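Local coordinates for protein hemolysin (Streptococcus suis, PDB 3HVN) that probably lyses host cells by binding cholesterol-containing membranes, changing shape and assembling into an oligomeric pore, at residues E47-L52 against Q375-S380; F74-R79 against V414-A419; V206-N211 against S318-I323. The protein carries 1 engineered substitution. One frame throughout, in Å; residues are numbered along the deposited sequence.

Interaction 1 (E47-L52 against Q375-S380); sequences EPQEIL and QILSNS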
loop_
_atom_site.group_PDB
_atom_site.type_symbol
_atom_site.label_atom_id
_atom_site.label_comp_id
_atom_site.label_asym_id
_atom_site.label_seq_id
_atom_site.Cartn_x
_atom_site.Cartn_y
_atom_site.Cartn_z
ATOM N N GLU A 47 -30.179 0.985 -14.248
ATOM C CA GLU A 47 -29.315 1.776 -13.380
ATOM C C GLU A 47 -27.888 1.233 -13.391
ATOM O O GLU A 47 -27.561 0.306 -12.650
ATOM C CB GLU A 47 -29.878 1.817 -11.957
ATOM C CG GLU A 47 -30.470 0.499 -11.484
ATOM C CD GLU A 47 -31.353 0.664 -10.264
ATOM O OE1 GLU A 47 -31.580 1.819 -9.846
ATOM O OE2 GLU A 47 -31.823 -0.359 -9.724
ATOM N N PRO A 48 -27.033 1.822 -14.242
ATOM C CA PRO A 48 -25.653 1.390 -14.492
ATOM C C PRO A 48 -24.824 1.223 -13.223
ATOM O O PRO A 48 -24.179 0.190 -13.045
ATOM C CB PRO A 48 -25.084 2.531 -15.340
ATOM C CG PRO A 48 -26.266 3.110 -16.024
ATOM C CD PRO A 48 -27.391 3.008 -15.038
ATOM N N GLN A 49 -24.836 2.229 -12.355
ATOM C CA GLN A 49 -24.013 2.201 -11.151
ATOM C C GLN A 49 -24.451 1.112 -10.176
ATOM O O GLN A 49 -23.619 0.461 -9.547
ATOM C CB GLN A 49 -24.024 3.566 -10.458
ATOM C CG GLN A 49 -23.161 3.639 -9.207
ATOM C CD GLN A 49 -21.681 3.460 -9.498
ATOM O OE1 GLN A 49 -21.280 3.254 -10.643
ATOM N NE2 GLN A 49 -20.862 3.540 -8.457
ATOM N N GLU A 50 -25.760 0.916 -10.060
ATOM C CA GLU A 50 -26.304 -0.056 -9.119
ATOM C C GLU A 50 -26.103 -1.494 -9.590
ATOM O O GLU A 50 -26.211 -2.433 -8.802
ATOM C CB GLU A 50 -27.789 0.215 -8.864
ATOM C CG GLU A 50 -28.075 1.593 -8.289
ATOM C CD GLU A 50 -27.394 1.824 -6.953
ATOM O OE1 GLU A 50 -27.055 0.831 -6.274
ATOM O OE2 GLU A 50 -27.201 2.999 -6.579
ATOM N N ILE A 51 -25.811 -1.661 -10.876
ATOM C CA ILE A 51 -25.590 -2.989 -11.437
ATOM C C ILE A 51 -24.098 -3.311 -11.502
ATOM O O ILE A 51 -23.704 -4.413 -11.886
ATOM C CB ILE A 51 -26.222 -3.129 -12.839
ATOM C CG1 ILE A 51 -26.472 -4.602 -13.171
ATOM C CG2 ILE A 51 -25.345 -2.469 -13.893
ATOM C CD1 ILE A 51 -27.177 -4.817 -14.493
ATOM N N LEU A 52 -23.275 -2.340 -11.120
ATOM C CA LEU A 52 -21.831 -2.529 -11.061
ATOM C C LEU A 52 -21.323 -2.236 -9.654
ATOM O O LEU A 52 -20.335 -1.521 -9.474
ATOM C CB LEU A 52 -21.127 -1.618 -12.069
ATOM C CG LEU A 52 -21.438 -1.844 -13.549
ATOM C CD1 LEU A 52 -20.807 -0.754 -14.402
ATOM C CD2 LEU A 52 -20.966 -3.220 -13.994
ATOM N N GLN A 375 -18.374 2.400 -14.500
ATOM C CA GLN A 375 -17.595 2.530 -13.275
ATOM C C GLN A 375 -17.998 1.504 -12.224
ATOM O O GLN A 375 -19.038 1.636 -11.579
ATOM C CB GLN A 375 -17.730 3.940 -12.697
ATOM C CG GLN A 375 -17.100 5.025 -13.551
ATOM C CD GLN A 375 -17.143 6.385 -12.883
ATOM O OE1 GLN A 375 -17.708 6.541 -11.800
ATOM N NE2 GLN A 375 -16.545 7.380 -13.528
ATOM N N ILE A 376 -17.169 0.481 -12.057
ATOM C CA ILE A 376 -17.376 -0.501 -11.003
ATOM C C ILE A 376 -17.125 0.138 -9.642
ATOM O O ILE A 376 -16.106 0.804 -9.432
ATOM C CB ILE A 376 -16.454 -1.728 -11.167
ATOM C CG1 ILE A 376 -16.957 -2.636 -12.292
ATOM C CG2 ILE A 376 -16.372 -2.510 -9.867
ATOM C CD1 ILE A 376 -16.735 -2.080 -13.683
ATOM N N LEU A 377 -18.069 -0.055 -8.725
ATOM C CA LEU A 377 -17.926 0.432 -7.361
ATOM C C LEU A 377 -17.693 -0.746 -6.425
ATOM O O LEU A 377 -18.205 -1.840 -6.657
ATOM C CB LEU A 377 -19.172 1.208 -6.933
ATOM C CG LEU A 377 -19.206 1.710 -5.486
ATOM C CD1 LEU A 377 -17.992 2.574 -5.181
ATOM C CD2 LEU A 377 -20.493 2.471 -5.209
ATOM N N SER A 378 -16.915 -0.524 -5.371
ATOM C CA SER A 378 -16.613 -1.584 -4.419
ATOM C C SER A 378 -16.263 -1.023 -3.045
ATOM O O SER A 378 -15.370 -0.185 -2.912
ATOM C CB SER A 378 -15.470 -2.459 -4.938
ATOM O OG SER A 378 -15.238 -3.559 -4.076
ATOM N N ASN A 379 -16.978 -1.491 -2.026
ATOM C CA ASN A 379 -16.716 -1.078 -0.652
ATOM C C ASN A 379 -16.200 -2.235 0.190
ATOM O O ASN A 379 -16.547 -3.391 -0.054
ATOM C CB ASN A 379 -17.978 -0.492 -0.015
ATOM C CG ASN A 379 -18.259 0.923 -0.474
ATOM O OD1 ASN A 379 -17.367 1.619 -0.953
ATOM N ND2 ASN A 379 -19.505 1.358 -0.324
ATOM N N SER A 380 -15.373 -1.926 1.184
ATOM C CA SER A 380 -14.848 -2.967 2.063
ATOM C C SER A 380 -14.290 -2.417 3.370
ATOM O O SER A 380 -13.295 -1.695 3.378
ATOM C CB SER A 380 -13.774 -3.785 1.343
ATOM O OG SER A 380 -13.274 -4.813 2.180
#

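Interaction 2 (F74-R79 against V414-A419); sequences FVVLRR and VSYNEA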
loop_
_atom_site.group_PDB
_atom_site.type_symbol
_atom_site.label_atom_id
_atom_site.label_comp_id
_atom_site.label_asym_id
_atom_site.label_seq_id
_atom_site.Cartn_x
_atom_site.Cartn_y
_atom_site.Cartn_z
ATOM N N PHE A 74 8.601 -2.136 24.654
ATOM C CA PHE A 74 7.159 -2.112 24.872
ATOM C C PHE A 74 6.407 -2.054 23.547
ATOM O O PHE A 74 6.561 -1.106 22.774
ATOM C CB PHE A 74 6.766 -0.932 25.763
ATOM C CG PHE A 74 5.334 -0.965 26.215
ATOM C CD1 PHE A 74 4.878 -1.979 27.041
ATOM C CD2 PHE A 74 4.444 0.020 25.821
ATOM C CE1 PHE A 74 3.562 -2.014 27.460
ATOM C CE2 PHE A 74 3.126 -0.008 26.239
ATOM C CZ PHE A 74 2.685 -1.027 27.059
ATOM N N VAL A 75 5.600 -3.078 23.291
ATOM C CA VAL A 75 4.835 -3.170 22.054
ATOM C C VAL A 75 3.399 -2.693 22.245
ATOM O O VAL A 75 2.587 -3.365 22.881
ATOM C CB VAL A 75 4.815 -4.612 21.510
ATOM C CG1 VAL A 75 3.868 -4.720 20.324
ATOM C CG2 VAL A 75 6.218 -5.053 21.123
ATOM N N VAL A 76 3.098 -1.522 21.692
ATOM C CA VAL A 76 1.748 -0.978 21.720
ATOM C C VAL A 76 0.996 -1.397 20.464
ATOM O O VAL A 76 1.269 -0.901 19.371
ATOM C CB VAL A 76 1.759 0.559 21.808
ATOM C CG1 VAL A 76 0.343 1.107 21.714
ATOM C CG2 VAL A 76 2.429 1.012 23.094
ATOM N N LEU A 77 0.053 -2.318 20.628
ATOM C CA LEU A 77 -0.735 -2.814 19.509
ATOM C C LEU A 77 -2.088 -2.111 19.444
ATOM O O LEU A 77 -2.927 -2.266 20.335
ATOM C CB LEU A 77 -0.920 -4.330 19.615
ATOM C CG LEU A 77 -1.507 -5.059 18.402
ATOM C CD1 LEU A 77 -1.125 -6.531 18.422
ATOM C CD2 LEU A 77 -3.019 -4.893 18.333
ATOM N N ARG A 78 -2.283 -1.334 18.382
ATOM C CA ARG A 78 -3.533 -0.614 18.166
ATOM C C ARG A 78 -4.130 -0.955 16.805
ATOM O O ARG A 78 -3.594 -0.565 15.768
ATOM C CB ARG A 78 -3.307 0.897 18.261
ATOM C CG ARG A 78 -2.751 1.373 19.591
ATOM C CD ARG A 78 -2.650 2.890 19.622
ATOM N NE ARG A 78 -2.041 3.380 20.854
ATOM C CZ ARG A 78 -1.874 4.667 21.142
ATOM N NH1 ARG A 78 -2.273 5.598 20.286
ATOM N NH2 ARG A 78 -1.309 5.026 22.287
ATOM N N ARG A 79 -5.239 -1.683 16.813
ATOM C CA ARG A 79 -5.925 -2.042 15.577
ATOM C C ARG A 79 -7.288 -1.359 15.507
ATOM O O ARG A 79 -8.139 -1.566 16.373
ATOM C CB ARG A 79 -6.079 -3.561 15.472
ATOM C CG ARG A 79 -6.823 -4.197 16.637
ATOM C CD ARG A 79 -6.765 -5.715 16.573
ATOM N NE ARG A 79 -5.410 -6.218 16.780
ATOM C CZ ARG A 79 -5.089 -7.506 16.830
ATOM N NH1 ARG A 79 -6.028 -8.431 16.687
ATOM N NH2 ARG A 79 -3.830 -7.871 17.024
ATOM N N VAL A 414 2.426 3.059 31.535
ATOM C CA VAL A 414 1.213 2.869 30.750
ATOM C C VAL A 414 0.622 1.481 30.957
ATOM O O VAL A 414 1.310 0.472 30.798
ATOM C CB VAL A 414 1.481 3.060 29.244
ATOM C CG1 VAL A 414 0.176 3.010 28.465
ATOM C CG2 VAL A 414 2.207 4.371 28.993
ATOM N N SER A 415 -0.656 1.436 31.312
ATOM C CA SER A 415 -1.366 0.172 31.456
ATOM C C SER A 415 -2.555 0.128 30.504
ATOM O O SER A 415 -3.502 0.903 30.644
ATOM C CB SER A 415 -1.835 -0.023 32.900
ATOM O OG SER A 415 -2.483 -1.272 33.061
ATOM N N TYR A 416 -2.497 -0.775 29.532
ATOM C CA TYR A 416 -3.564 -0.905 28.546
ATOM C C TYR A 416 -4.594 -1.951 28.954
ATOM O O TYR A 416 -4.548 -3.093 28.499
ATOM C CB TYR A 416 -2.992 -1.245 27.168
ATOM C CG TYR A 416 -2.401 -0.061 26.441
ATOM C CD1 TYR A 416 -3.217 0.928 25.907
ATOM C CD2 TYR A 416 -1.027 0.068 26.281
ATOM C CE1 TYR A 416 -2.683 2.013 25.241
ATOM C CE2 TYR A 416 -0.484 1.149 25.614
ATOM C CZ TYR A 416 -1.317 2.118 25.096
ATOM O OH TYR A 416 -0.781 3.197 24.432
ATOM N N ASN A 417 -5.524 -1.552 29.815
ATOM C CA ASN A 417 -6.607 -2.433 30.230
ATOM C C ASN A 417 -7.651 -2.574 29.129
ATOM O O ASN A 417 -7.413 -2.191 27.983
ATOM C CB ASN A 417 -7.259 -1.920 31.514
ATOM C CG ASN A 417 -6.306 -1.929 32.694
ATOM O OD1 ASN A 417 -5.198 -2.459 32.609
ATOM N ND2 ASN A 417 -6.736 -1.342 33.805
ATOM N N GLU A 418 -8.811 -3.123 29.479
ATOM C CA GLU A 418 -9.885 -3.311 28.510
ATOM C C GLU A 418 -10.368 -1.977 27.950
ATOM O O GLU A 418 -10.001 -0.914 28.452
ATOM C CB GLU A 418 -11.045 -4.086 29.139
ATOM C CG GLU A 418 -10.679 -5.498 29.564
ATOM C CD GLU A 418 -11.841 -6.243 30.187
ATOM O OE1 GLU A 418 -12.880 -5.605 30.459
ATOM O OE2 GLU A 418 -11.715 -7.466 30.407
ATOM N N ALA A 419 -11.186 -2.044 26.903
ATOM C CA ALA A 419 -11.688 -0.852 26.222
ATOM C C ALA A 419 -10.580 -0.134 25.454
ATOM O O ALA A 419 -10.824 0.876 24.794
ATOM C CB ALA A 419 -12.360 0.094 27.211
#

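Interaction 3 (V206-N211 against S318-I323); sequences VPLDIN and SFSAYI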
loop_
_atom_site.group_PDB
_atom_site.type_symbol
_atom_site.label_atom_id
_atom_site.label_comp_id
_atom_site.label_asym_id
_atom_site.label_seq_id
_atom_site.Cartn_x
_atom_site.Cartn_y
_atom_site.Cartn_z
ATOM N N VAL A 206 -2.406 -16.400 -3.696
ATOM C CA VAL A 206 -1.553 -17.550 -3.412
ATOM C C VAL A 206 -0.103 -17.294 -3.831
ATOM O O VAL A 206 0.810 -17.428 -3.014
ATOM C CB VAL A 206 -2.079 -18.835 -4.075
ATOM C CG1 VAL A 206 -1.124 -19.993 -3.822
ATOM C CG2 VAL A 206 -3.475 -19.162 -3.568
ATOM N N PRO A 207 0.116 -16.925 -5.104
ATOM C CA PRO A 207 1.481 -16.607 -5.533
ATOM C C PRO A 207 2.089 -15.474 -4.711
ATOM O O PRO A 207 3.252 -15.564 -4.312
ATOM C CB PRO A 207 1.295 -16.157 -6.984
ATOM C CG PRO A 207 0.042 -16.822 -7.428
ATOM C CD PRO A 207 -0.845 -16.841 -6.219
ATOM N N LEU A 208 1.312 -14.422 -4.461
ATOM C CA LEU A 208 1.825 -13.279 -3.709
ATOM C C LEU A 208 2.196 -13.631 -2.266
ATOM O O LEU A 208 3.097 -13.026 -1.687
ATOM C CB LEU A 208 0.828 -12.116 -3.742
ATOM C CG LEU A 208 0.768 -11.363 -5.078
ATOM C CD1 LEU A 208 -0.181 -10.179 -5.001
ATOM C CD2 LEU A 208 2.157 -10.906 -5.497
ATOM N N ASP A 209 1.505 -14.614 -1.697
ATOM C CA ASP A 209 1.762 -15.044 -0.325
ATOM C C ASP A 209 1.727 -13.876 0.658
ATOM O O ASP A 209 2.770 -13.362 1.061
ATOM C CB ASP A 209 3.109 -15.763 -0.231
ATOM C CG ASP A 209 3.408 -16.259 1.170
ATOM O OD1 ASP A 209 2.449 -16.512 1.932
ATOM O OD2 ASP A 209 4.602 -16.399 1.508
ATOM N N ILE A 210 0.524 -13.463 1.042
ATOM C CA ILE A 210 0.358 -12.357 1.977
ATOM C C ILE A 210 0.089 -12.874 3.387
ATOM O O ILE A 210 -0.683 -13.814 3.574
ATOM C CB ILE A 210 -0.788 -11.429 1.542
ATOM C CG1 ILE A 210 -0.621 -11.034 0.074
ATOM C CG2 ILE A 210 -0.844 -10.197 2.429
ATOM C CD1 ILE A 210 -1.681 -10.082 -0.423
ATOM N N ASN A 211 0.726 -12.257 4.376
ATOM C CA ASN A 211 0.618 -12.716 5.758
ATOM C C ASN A 211 -0.313 -11.852 6.613
ATOM O O ASN A 211 0.131 -11.106 7.495
ATOM C CB ASN A 211 2.006 -12.807 6.391
ATOM C CG ASN A 211 2.096 -13.890 7.441
ATOM O OD1 ASN A 211 1.082 -14.352 7.964
ATOM N ND2 ASN A 211 3.316 -14.302 7.760
ATOM N N SER A 318 11.824 -8.278 2.088
ATOM C CA SER A 318 11.646 -9.514 1.336
ATOM C C SER A 318 10.391 -9.405 0.482
ATOM O O SER A 318 9.309 -9.108 0.990
ATOM C CB SER A 318 11.568 -10.719 2.276
ATOM O OG SER A 318 10.787 -10.428 3.421
ATOM N N PHE A 319 10.536 -9.637 -0.819
ATOM C CA PHE A 319 9.440 -9.388 -1.746
ATOM C C PHE A 319 9.016 -10.630 -2.521
ATOM O O PHE A 319 9.723 -11.638 -2.549
ATOM C CB PHE A 319 9.824 -8.285 -2.733
ATOM C CG PHE A 319 10.534 -8.788 -3.957
ATOM C CD1 PHE A 319 9.859 -8.922 -5.159
ATOM C CD2 PHE A 319 11.873 -9.136 -3.904
ATOM C CE1 PHE A 319 10.507 -9.387 -6.287
ATOM C CE2 PHE A 319 12.527 -9.604 -5.030
ATOM C CZ PHE A 319 11.842 -9.729 -6.222
ATOM N N SER A 320 7.850 -10.538 -3.150
ATOM C CA SER A 320 7.362 -11.574 -4.051
ATOM C C SER A 320 6.475 -10.922 -5.103
ATOM O O SER A 320 5.454 -10.313 -4.777
ATOM C CB SER A 320 6.588 -12.645 -3.284
ATOM O OG SER A 320 5.397 -12.115 -2.730
ATOM N N ALA A 321 6.867 -11.045 -6.367
ATOM C CA ALA A 321 6.187 -10.333 -7.441
ATOM C C ALA A 321 5.549 -11.251 -8.481
ATOM O O ALA A 321 6.136 -12.254 -8.893
ATOM C CB ALA A 321 7.143 -9.354 -8.114
ATOM N N TYR A 322 4.337 -10.890 -8.891
ATOM C CA TYR A 322 3.644 -11.559 -9.983
ATOM C C TYR A 322 3.633 -10.622 -11.183
ATOM O O TYR A 322 2.970 -9.583 -11.162
ATOM C CB TYR A 322 2.213 -11.905 -9.569
ATOM C CG TYR A 322 1.378 -12.530 -10.664
ATOM C CD1 TYR A 322 0.717 -11.742 -11.596
ATOM C CD2 TYR A 322 1.245 -13.909 -10.761
ATOM C CE1 TYR A 322 -0.049 -12.309 -12.598
ATOM C CE2 TYR A 322 0.480 -14.485 -11.758
ATOM C CZ TYR A 322 -0.164 -13.681 -12.673
ATOM O OH TYR A 322 -0.926 -14.250 -13.668
ATOM N N ILE A 323 4.374 -10.984 -12.226
ATOM C CA ILE A 323 4.532 -10.107 -13.380
ATOM C C ILE A 323 3.987 -10.735 -14.658
ATOM O O ILE A 323 4.010 -11.956 -14.821
ATOM C CB ILE A 323 6.016 -9.715 -13.591
ATOM C CG1 ILE A 323 6.749 -10.757 -14.443
ATOM C CG2 ILE A 323 6.715 -9.526 -12.253
ATOM C CD1 ILE A 323 6.762 -10.446 -15.929
#

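Interaction 1 (E47-L52 against Q375-S380)
L52 and L377 are joined through their backbones: the amide N of L377 donates to O of L52 at 2.8 Å. The same oxygen also receives a CA-H contact from I376, whose CA lies 3.5 Å from L52 O. The side chain of L52 turns back beside its own backbone N (chi1 -63°), which lays it along the start of the other segment. Its CB comes within 3.9 Å of Q375 O, while CD1 approaches Q375 N at 4.0 Å. On I376 the touch is lighter, with CB of L52 4.3 Å from CG1.

This is the start of a parallel pairing. Residues 53-54 form a short strand alongside strand 376-401, and a backbone bond between N379 and N54 continues it into the long curved sheet that also holds strand 73-88, consistent with the elongated domain 2 of cholesterol-dependent cytolysins.

Q49 approaches from residues 48-50, whose backbone angles are helical but which lack regular helical bonds. Its chain leaves extended from the backbone N, then bends at chi2 (65°), bringing the amide group over to the Q375 carbonyl and against the side chain of L377, which it crosses at about a right angle. CD of Q49 stands 3.8 Å from Q375 O; the modelled assignment of the amide O and N is doubtful. L377 presents CB, CG and CD2 to this amide and also packs on T85 and N87 of strand 73-88, while L52 rests on F367 of strand 359-367.

Interaction 2 (F74-R79 against V414-A419)
Y416 reaches across to segment 74-79 of strand 73-88 and meets three of its side chains in turn. The tight part is apolar. The F74 and Y416 rings touch edge to edge, CE2 of F74 standing 3.8 Å from CE2 of Y416. Further along the tyrosine, the V76 and Y416 side chains cross at about a right angle: CG2 of V76 lies 3.9 Å from Y416 CE2, and its CG1 lies 3.6 Å from the hydroxyl OH. The backbone O of V414 lies more loosely near CZ of F74.

Toward solvent the contact thins to one polar link. An extended R78 side chain brings NH2 to Y416 OH at 2.9 Å, a nearly straight bond (165° at the hydrogen) lying in the guanidinium plane, which is turned 70° from the tyrosine ring. E422 forms a salt bridge with the same NH2, so this nitrogen has two partners. Beyond Y416 the chain turns out through N417, E418 and A419, all exposed.

The strand axes come no nearer than 9.9 Å, at 41° to each other, so side chains rather than backbone bonds join them. The arrangement suits the junction where the long domain 2 strands of a cholesterol-dependent cytolysin meet its C-terminal beta sandwich.

Interaction 3 (V206-N211 against S318-I323)
S320 donates its hydroxyl to the backbone of L208, OG standing 2.7 Å from L208 O. The serine OG occupies the crowded position between its own N and carbonyl carbon (chi1 66°), and from there it points at the helix. It approaches the L208 carbonyl tilted 28° out of the carbonyl plane. Helix 201-208 ends here: D209 leaves helical geometry with positive phi, and the serine supplies a partner to a carbonyl in the last turn. Lying at the negative end of the helix dipole, this oxygen may be a somewhat better acceptor.

The side chain of L208 sends CD2 across to the strand, 3.4 Å from S320 O and 4.0 Å from Y322 N. One methyl, CD2, thus lies against the strand backbone between the two residues whose side chains face the helix.

Strand 318-324 pairs with strands 276-284 and 333-338 in the large antiparallel sheet. By comparison with the family it corresponds to the fourth strand of the domain 3 core sheet, and the helices around 201-217 to the first of two helical bundles thought to refold into membrane-spanning hairpins.

Y322 can be followed outward from this sheet. Its CB meets L208 CD2 at 4.2 Å. CG then continues anti to the backbone N (chi1 176°), swinging the ring out alongside the helix end. There CD2 comes to 4.4 Å from P207 CB, an oblique approach. Beyond CD2 the ring leads away from the proline, CE2, CZ and OH making no contact with segment 206-211, in a ring environment that includes I204 of the same helix and V334 of the neighbouring strand.

Along the chain the six segments run 47-52, 74-79, 206-211, 318-323, 375-380 and 414-419, so the segments of interactions 1 and 2 alternate, while both segments of interaction 3 fall between 74-79 and 375-380. Interactions 1 and 2 share the sheet of neighbouring strands 73-88 and 376-401, yet their centres are about 38 Å apart, interaction 2 reaching across to strand 404-416 of the C-terminal sandwich. Interaction 3 has its centre about 28 Å from that of interaction 1 and about 31 Å from that of interaction 2. No two of them touch. Interactions 1 and 2 thus lie on the long sheet that leads to the sandwich, and interaction 3 in the separate large antiparallel sheet.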